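Local coordinates for O-succinylhomoserine sulfhydrylase (PDB 3NDN), which probably catalyses the pyridoxal-phosphate-dependent formation of L-homocysteine from O-succinyl-L-homoserine and hydrogen sulfide, a step of methionine biosynthesis, at residues Gly131-Val136 and Ala169-Thr174; Ala108-Leu113 and Ser138-Arg143. One frame throughout, in Å; residues are numbered along the deposited sequence.

Contact 1: residues Gly131-Val136 and Ala169-Thr174; sequences GSCFVV and AVFFET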
ATOM      1  N   GLY A 131     -21.455  10.107 -20.418  1.00 36.35           N
ATOM      2  CA  GLY A 131     -20.736  11.167 -21.148  1.00 35.98           C
ATOM      3  C   GLY A 131     -19.520  10.744 -21.962  1.00 35.81           C
ATOM      4  O   GLY A 131     -19.485  10.941 -23.194  1.00 36.34           O
ATOM      5  N   SER A 132     -18.517  10.185 -21.281  1.00 34.62           N
ATOM      6  CA  SER A 132     -17.288   9.719 -21.932  1.00 34.64           C
ATOM      7  C   SER A 132     -17.505   8.578 -22.947  1.00 34.15           C
ATOM      8  O   SER A 132     -16.802   8.520 -23.961  1.00 34.49           O
ATOM      9  CB  SER A 132     -16.238   9.321 -20.894  1.00 34.04           C
ATOM     10  OG  SER A 132     -15.691  10.455 -20.242  1.00 34.96           O
ATOM     11  N   CYS A 133     -18.441   7.665 -22.674  1.00 33.93           N
ATOM     12  CA  CYS A 133     -18.801   6.634 -23.671  1.00 34.20           C
ATOM     13  C   CYS A 133     -19.349   7.245 -24.980  1.00 34.51           C
ATOM     14  O   CYS A 133     -19.031   6.756 -26.072  1.00 34.10           O
ATOM     15  CB  CYS A 133     -19.793   5.606 -23.111  1.00 34.76           C
ATOM     16  SG  CYS A 133     -19.157   4.618 -21.714  1.00 33.79           S
ATOM     17  N   PHE A 134     -20.170   8.296 -24.862  1.00 34.79           N
ATOM     18  CA  PHE A 134     -20.707   9.003 -26.036  1.00 36.22           C
ATOM     19  C   PHE A 134     -19.580   9.665 -26.837  1.00 36.16           C
ATOM     20  O   PHE A 134     -19.562   9.567 -28.069  1.00 36.99           O
ATOM     21  CB  PHE A 134     -21.806  10.028 -25.650  1.00 36.15           C
ATOM     22  CG  PHE A 134     -22.455  10.717 -26.845  1.00 38.74           C
ATOM     23  CD1 PHE A 134     -23.505  10.105 -27.538  1.00 39.65           C
ATOM     24  CD2 PHE A 134     -22.024  11.977 -27.265  1.00 39.48           C
ATOM     25  CE1 PHE A 134     -24.108  10.730 -28.648  1.00 42.68           C
ATOM     26  CE2 PHE A 134     -22.617  12.611 -28.385  1.00 41.78           C
ATOM     27  CZ  PHE A 134     -23.656  11.984 -29.067  1.00 42.24           C
ATOM     28  N   VAL A 135     -18.632  10.300 -26.142  1.00 35.90           N
ATOM     29  CA  VAL A 135     -17.481  10.956 -26.799  1.00 36.15           C
ATOM     30  C   VAL A 135     -16.632   9.937 -27.576  1.00 35.78           C
ATOM     31  O   VAL A 135     -16.193  10.221 -28.689  1.00 36.20           O
ATOM     32  CB  VAL A 135     -16.580  11.736 -25.793  1.00 36.36           C
ATOM     33  CG1 VAL A 135     -15.304  12.244 -26.475  1.00 36.90           C
ATOM     34  CG2 VAL A 135     -17.341  12.885 -25.147  1.00 35.81           C
ATOM     35  N   VAL A 136     -16.431   8.753 -26.991  1.00 34.60           N
ATOM     36  CA  VAL A 136     -15.706   7.652 -27.646  1.00 34.43           C
ATOM     37  C   VAL A 136     -16.423   7.225 -28.951  1.00 35.10           C
ATOM     38  O   VAL A 136     -15.779   7.056 -29.987  1.00 34.68           O
ATOM     39  CB  VAL A 136     -15.533   6.408 -26.697  1.00 34.04           C
ATOM     40  CG1 VAL A 136     -15.157   5.150 -27.476  1.00 34.32           C
ATOM     41  CG2 VAL A 136     -14.489   6.674 -25.608  1.00 33.50           C
ATOM     42  N   ALA A 169     -20.011  -4.082 -34.807  1.00 38.29           N
ATOM     43  CA  ALA A 169     -20.257  -3.969 -33.359  1.00 37.69           C
ATOM     44  C   ALA A 169     -21.561  -3.254 -33.008  1.00 37.16           C
ATOM     45  O   ALA A 169     -22.026  -2.400 -33.758  1.00 37.22           O
ATOM     46  CB  ALA A 169     -19.066  -3.299 -32.649  1.00 36.54           C
ATOM     47  N   VAL A 170     -22.133  -3.640 -31.861  1.00 36.55           N
ATOM     48  CA  VAL A 170     -23.283  -2.984 -31.228  1.00 35.96           C
ATOM     49  C   VAL A 170     -22.894  -2.639 -29.765  1.00 35.74           C
ATOM     50  O   VAL A 170     -22.314  -3.482 -29.066  1.00 35.47           O
ATOM     51  CB  VAL A 170     -24.522  -3.916 -31.267  1.00 36.59           C
ATOM     52  CG1 VAL A 170     -25.589  -3.514 -30.230  1.00 36.67           C
ATOM     53  CG2 VAL A 170     -25.135  -3.954 -32.700  1.00 36.32           C
ATOM     54  N   PHE A 171     -23.192  -1.418 -29.311  1.00 35.39           N
ATOM     55  CA  PHE A 171     -22.875  -0.991 -27.920  1.00 35.01           C
ATOM     56  C   PHE A 171     -24.081  -0.295 -27.254  1.00 35.11           C
ATOM     57  O   PHE A 171     -24.675   0.592 -27.856  1.00 35.06           O
ATOM     58  CB  PHE A 171     -21.660  -0.041 -27.918  1.00 34.48           C
ATOM     59  CG  PHE A 171     -21.259   0.458 -26.535  1.00 34.65           C
ATOM     60  CD1 PHE A 171     -20.647  -0.390 -25.623  1.00 34.64           C
ATOM     61  CD2 PHE A 171     -21.520   1.772 -26.145  1.00 35.87           C
ATOM     62  CE1 PHE A 171     -20.289   0.061 -24.334  1.00 35.04           C
ATOM     63  CE2 PHE A 171     -21.154   2.237 -24.863  1.00 37.09           C
ATOM     64  CZ  PHE A 171     -20.540   1.374 -23.959  1.00 34.44           C
ATOM     65  N   PHE A 172     -24.429  -0.686 -26.018  1.00 34.26           N
ATOM     66  CA  PHE A 172     -25.437   0.039 -25.210  1.00 34.38           C
ATOM     67  C   PHE A 172     -25.246  -0.189 -23.693  1.00 33.95           C
ATOM     68  O   PHE A 172     -24.536  -1.118 -23.301  1.00 33.19           O
ATOM     69  CB  PHE A 172     -26.887  -0.313 -25.628  1.00 34.50           C
ATOM     70  CG  PHE A 172     -27.252  -1.791 -25.486  1.00 34.68           C
ATOM     71  CD1 PHE A 172     -27.740  -2.299 -24.283  1.00 33.24           C
ATOM     72  CD2 PHE A 172     -27.145  -2.657 -26.580  1.00 34.91           C
ATOM     73  CE1 PHE A 172     -28.084  -3.661 -24.148  1.00 34.99           C
ATOM     74  CE2 PHE A 172     -27.482  -4.023 -26.466  1.00 34.58           C
ATOM     75  CZ  PHE A 172     -27.957  -4.534 -25.244  1.00 33.07           C
ATOM     76  N   GLU A 173     -25.867   0.674 -22.880  1.00 34.17           N
ATOM     77  CA  GLU A 173     -26.008   0.499 -21.418  1.00 34.78           C
ATOM     78  C   GLU A 173     -27.488   0.287 -21.089  1.00 34.85           C
ATOM     79  O   GLU A 173     -28.353   0.881 -21.746  1.00 35.22           O
ATOM     80  CB  GLU A 173     -25.563   1.757 -20.655  1.00 34.78           C
ATOM     81  CG  GLU A 173     -24.119   2.219 -20.875  1.00 37.96           C
ATOM     82  CD  GLU A 173     -23.904   3.693 -20.494  1.00 43.08           C
ATOM     83  OE1 GLU A 173     -24.642   4.215 -19.613  1.00 45.15           O
ATOM     84  OE2 GLU A 173     -22.997   4.330 -21.079  1.00 43.02           O
ATOM     85  N   THR A 174     -27.778  -0.544 -20.078  1.00 34.15           N
ATOM     86  CA  THR A 174     -29.152  -0.690 -19.549  1.00 34.20           C
ATOM     87  C   THR A 174     -29.146  -1.115 -18.067  1.00 33.50           C
ATOM     88  O   THR A 174     -28.410  -2.026 -17.700  1.00 32.78           O
ATOM     89  CB  THR A 174     -30.052  -1.646 -20.414  1.00 34.51           C
ATOM     90  OG1 THR A 174     -31.397  -1.642 -19.907  1.00 34.76           O
ATOM     91  CG2 THR A 174     -29.522  -3.086 -20.431  1.00 34.48           C
TER
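Cys133, on the first turns of helix 131-143, is the one residue of its segment to reach residues 169-174, where it meets Phe171 and Glu173. They are two positions apart, with Phe172 between them, and both point toward the helix. Both heavy atoms of the cysteine side chain take part. Its methylene carbon approaches the outer part of the ring obliquely, with Cys133 CB 4.0 Å from Phe171 CE2. Cys133 SG lies 4.2 Å from Phe171 CZ. The sulfur-aromatic geometry is that of an edge contact: Cys133 SG is 5.4 Å from the ring centroid and 76° off the ring normal. Two first torsions set this up. Cys133 carries SG beside its own backbone N (chi1 -63°), while Phe171 holds CG anti to its backbone N (chi1 180°) and sends the CE2-CZ end of the ring to the helix. Glu173 extends beyond CG, and OE2 stops 3.9 Å from Cys133 SG, a packing distance with no hydrogen bond assigned across it. That oxygen's polar partner is instead the backbone N of Phe130, so the carboxylate is tied to the turn leading into helix 131-143. The summed buried surface is a modest 104 Å², consistent with a single bridging residue. Met106 of helix 105-114 also packs on Cys133, and Asp202 of the parallel neighbour strand 198-202 touches all three contacting side chains. Phe172 points to the other face of the sheet, against helix 185-194, so the strand runs between two helical layers, the alpha/beta/alpha sandwich of the large domain of fold-type I pyridoxal-phosphate enzymes.

Contact 2: residues Ala108-Leu113 and Ser138-Arg143; sequences AVFTSL and SEILPR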
ATOM      1  N   ALA A 108     -11.558  -0.056 -20.511  1.00 28.92           N
ATOM      2  CA  ALA A 108     -12.271  -1.259 -20.971  1.00 28.71           C
ATOM      3  C   ALA A 108     -13.201  -0.969 -22.163  1.00 29.50           C
ATOM      4  O   ALA A 108     -13.205  -1.722 -23.125  1.00 28.93           O
ATOM      5  CB  ALA A 108     -13.059  -1.940 -19.816  1.00 28.09           C
ATOM      6  N   VAL A 109     -13.984   0.113 -22.077  1.00 29.84           N
ATOM      7  CA  VAL A 109     -14.884   0.517 -23.156  1.00 31.08           C
ATOM      8  C   VAL A 109     -14.143   0.815 -24.473  1.00 31.08           C
ATOM      9  O   VAL A 109     -14.507   0.271 -25.531  1.00 30.37           O
ATOM     10  CB  VAL A 109     -15.763   1.749 -22.751  1.00 30.53           C
ATOM     11  CG1 VAL A 109     -16.605   2.233 -23.935  1.00 31.69           C
ATOM     12  CG2 VAL A 109     -16.641   1.408 -21.562  1.00 30.89           C
ATOM     13  N   PHE A 110     -13.103   1.659 -24.410  1.00 31.33           N
ATOM     14  CA  PHE A 110     -12.360   2.043 -25.618  1.00 31.71           C
ATOM     15  C   PHE A 110     -11.614   0.848 -26.237  1.00 32.02           C
ATOM     16  O   PHE A 110     -11.696   0.616 -27.454  1.00 31.80           O
ATOM     17  CB  PHE A 110     -11.394   3.238 -25.381  1.00 31.67           C
ATOM     18  CG  PHE A 110     -10.496   3.505 -26.556  1.00 32.82           C
ATOM     19  CD1 PHE A 110     -10.987   4.167 -27.692  1.00 34.21           C
ATOM     20  CD2 PHE A 110      -9.188   3.013 -26.575  1.00 32.91           C
ATOM     21  CE1 PHE A 110     -10.182   4.372 -28.810  1.00 32.58           C
ATOM     22  CE2 PHE A 110      -8.366   3.212 -27.677  1.00 34.21           C
ATOM     23  CZ  PHE A 110      -8.857   3.891 -28.809  1.00 33.86           C
ATOM     24  N   THR A 111     -10.906   0.083 -25.407  1.00 31.38           N
ATOM     25  CA  THR A 111     -10.127  -1.057 -25.905  1.00 31.77           C
ATOM     26  C   THR A 111     -11.023  -2.185 -26.463  1.00 31.67           C
ATOM     27  O   THR A 111     -10.680  -2.795 -27.479  1.00 32.44           O
ATOM     28  CB  THR A 111      -9.099  -1.567 -24.853  1.00 31.97           C
ATOM     29  OG1 THR A 111      -8.193  -0.500 -24.528  1.00 32.42           O
ATOM     30  CG2 THR A 111      -8.296  -2.750 -25.369  1.00 32.53           C
ATOM     31  N   SER A 112     -12.179  -2.418 -25.842  1.00 31.37           N
ATOM     32  CA  SER A 112     -13.081  -3.494 -26.303  1.00 30.78           C
ATOM     33  C   SER A 112     -13.649  -3.156 -27.694  1.00 31.50           C
ATOM     34  O   SER A 112     -13.660  -4.015 -28.596  1.00 31.22           O
ATOM     35  CB  SER A 112     -14.197  -3.780 -25.300  1.00 30.74           C
ATOM     36  OG  SER A 112     -15.111  -2.694 -25.181  1.00 29.05           O
ATOM     37  N   LEU A 113     -14.099  -1.906 -27.848  1.00 31.44           N
ATOM     38  CA  LEU A 113     -14.610  -1.398 -29.122  1.00 32.71           C
ATOM     39  C   LEU A 113     -13.526  -1.258 -30.188  1.00 33.17           C
ATOM     40  O   LEU A 113     -13.759  -1.601 -31.362  1.00 33.91           O
ATOM     41  CB  LEU A 113     -15.348  -0.068 -28.928  1.00 32.97           C
ATOM     42  CG  LEU A 113     -16.662  -0.129 -28.156  1.00 33.39           C
ATOM     43  CD1 LEU A 113     -17.167   1.280 -27.840  1.00 33.85           C
ATOM     44  CD2 LEU A 113     -17.737  -0.929 -28.921  1.00 35.20           C
ATOM     45  N   SER A 138     -18.919   8.894 -30.747  1.00 39.38           N
ATOM     46  CA  SER A 138     -19.277   9.957 -31.690  1.00 40.62           C
ATOM     47  C   SER A 138     -18.084  10.727 -32.261  1.00 41.06           C
ATOM     48  O   SER A 138     -18.162  11.221 -33.397  1.00 41.24           O
ATOM     49  CB  SER A 138     -20.286  10.936 -31.062  1.00 40.70           C
ATOM     50  OG  SER A 138     -19.657  11.737 -30.067  1.00 42.57           O
ATOM     51  N   GLU A 139     -16.991  10.836 -31.492  1.00 40.48           N
ATOM     52  CA  GLU A 139     -15.855  11.681 -31.897  1.00 40.94           C
ATOM     53  C   GLU A 139     -14.509  10.967 -32.056  1.00 40.17           C
ATOM     54  O   GLU A 139     -13.831  11.142 -33.078  1.00 40.28           O
ATOM     55  CB  GLU A 139     -15.686  12.868 -30.942  1.00 41.41           C
ATOM     56  CG  GLU A 139     -16.896  13.818 -30.865  1.00 44.85           C
ATOM     57  CD  GLU A 139     -16.726  14.899 -29.802  1.00 49.53           C
ATOM     58  OE1 GLU A 139     -15.577  15.275 -29.498  1.00 50.83           O
ATOM     59  OE2 GLU A 139     -17.745  15.387 -29.267  1.00 53.71           O
ATOM     60  N   ILE A 140     -14.101  10.196 -31.044  1.00 38.21           N
ATOM     61  CA  ILE A 140     -12.758   9.596 -31.047  1.00 37.30           C
ATOM     62  C   ILE A 140     -12.599   8.484 -32.093  1.00 36.97           C
ATOM     63  O   ILE A 140     -11.629   8.485 -32.852  1.00 37.78           O
ATOM     64  CB  ILE A 140     -12.314   9.132 -29.623  1.00 36.57           C
ATOM     65  CG1 ILE A 140     -12.198  10.348 -28.689  1.00 37.25           C
ATOM     66  CG2 ILE A 140     -10.979   8.353 -29.689  1.00 35.91           C
ATOM     67  CD1 ILE A 140     -11.920  10.012 -27.199  1.00 37.71           C
ATOM     68  N   LEU A 141     -13.538   7.542 -32.143  1.00 36.18           N
ATOM     69  CA  LEU A 141     -13.451   6.472 -33.130  1.00 36.04           C
ATOM     70  C   LEU A 141     -13.710   6.930 -34.600  1.00 36.50           C
ATOM     71  O   LEU A 141     -13.004   6.485 -35.506  1.00 36.58           O
ATOM     72  CB  LEU A 141     -14.313   5.258 -32.726  1.00 35.59           C
ATOM     73  CG  LEU A 141     -13.735   4.409 -31.580  1.00 35.59           C
ATOM     74  CD1 LEU A 141     -14.742   3.377 -31.066  1.00 35.63           C
ATOM     75  CD2 LEU A 141     -12.424   3.726 -31.989  1.00 34.13           C
ATOM     76  N   PRO A 142     -14.707   7.809 -34.833  1.00 36.75           N
ATOM     77  CA  PRO A 142     -14.850   8.338 -36.207  1.00 38.24           C
ATOM     78  C   PRO A 142     -13.638   9.144 -36.726  1.00 38.83           C
ATOM     79  O   PRO A 142     -13.398   9.163 -37.939  1.00 39.50           O
ATOM     80  CB  PRO A 142     -16.113   9.206 -36.114  1.00 37.93           C
ATOM     81  CG  PRO A 142     -16.942   8.516 -35.022  1.00 38.55           C
ATOM     82  CD  PRO A 142     -15.865   8.178 -33.996  1.00 36.52           C
ATOM     83  N   ARG A 143     -12.865   9.774 -35.834  1.00 38.85           N
ATOM     84  CA  ARG A 143     -11.621  10.475 -36.242  1.00 39.39           C
ATOM     85  C   ARG A 143     -10.602   9.473 -36.820  1.00 39.57           C
ATOM     86  O   ARG A 143      -9.766   9.827 -37.661  1.00 40.31           O
ATOM     87  CB  ARG A 143     -11.020  11.287 -35.071  1.00 38.75           C
ATOM     88  CG  ARG A 143      -9.693  12.020 -35.370  1.00 40.48           C
ATOM     89  CD  ARG A 143      -9.267  12.899 -34.182  1.00 40.62           C
ATOM     90  NE  ARG A 143      -7.897  13.424 -34.259  1.00 41.12           N
ATOM     91  CZ  ARG A 143      -6.831  12.843 -33.704  1.00 41.14           C
ATOM     92  NH1 ARG A 143      -6.954  11.683 -33.060  1.00 39.50           N
ATOM     93  NH2 ARG A 143      -5.628  13.412 -33.804  1.00 40.43           N
TER
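Phe110 and Leu141 make the closest approach between segments 108-113 and 138-143, and the contact between the two is wholly apolar. Phe110 CE1 lies 3.9 Å from Leu141 CD2 and 4.2 Å from Ile140 CG2, so a single ring corner serves two residues, and both methyls come to the ring obliquely. The Phe110 and Ile140 side chains cross at about a right angle. The ring gets there because CG is anti to the backbone N (chi1 172°): the bond to CB does not point straight at the other helix, but the ring extends across to it. Leu141 divides its two branches, giving CD2 to the ring and CD1 to Leu113 CB at 4.1 Å. The leucine thus straddles two residues one helical turn apart.

The segment axes stay 12.0 Å apart at closest approach and run in similar directions, at a signed crossing angle of -32°, so side chains span the whole separation. Such roughly parallel helices over one face of a largely parallel sheet belong to the alpha/beta/alpha large domain of fold-type I pyridoxal-phosphate enzymes. Strand 122-126, helix 131-143 and the adjacent parallel strand 147-151 form a beta-alpha-beta unit, whose crossover is usually right-handed in this architecture.

No hydrogen bond crosses between the two segments. Ser112 OG sits 3.0 Å from both Ala108 O and Val109 O, either of which could accept its proton. In helix 131-143 a wider, pi-type turn occurs at 138-140, followed by a kink at Pro142, whose N has no hydrogen to donate to the preceding turn. On the outer side of this helix, Glu139 forms a salt bridge with Lys253 of the second subunit, while Arg143 NH1 bonds to Gly114 O of that subunit.

Along the chain the segments alternate, 108-113, 131-136, 138-143 and 169-174, so the two contacts cross. Contact 2 closes first, bringing helix 131-143 back beside helix 105-114 after strand 122-126. Contact 1 opens earlier on that helix and closes later, after strand 147-151 and helix 156-162. Within helix 131-143, backbone bonds join the two parts: Val135 O to Ile140 N and Val136 O to Leu141 N, each 3.1 Å and probable hydrogen bonds. Contact 1 ties this helix to the sheet and contact 2 ties it to helix 105-114; Val109 CG1, 4.0 Å from Phe171 CZ, brings that second helix to the same strand. Both contacts touch the second subunit.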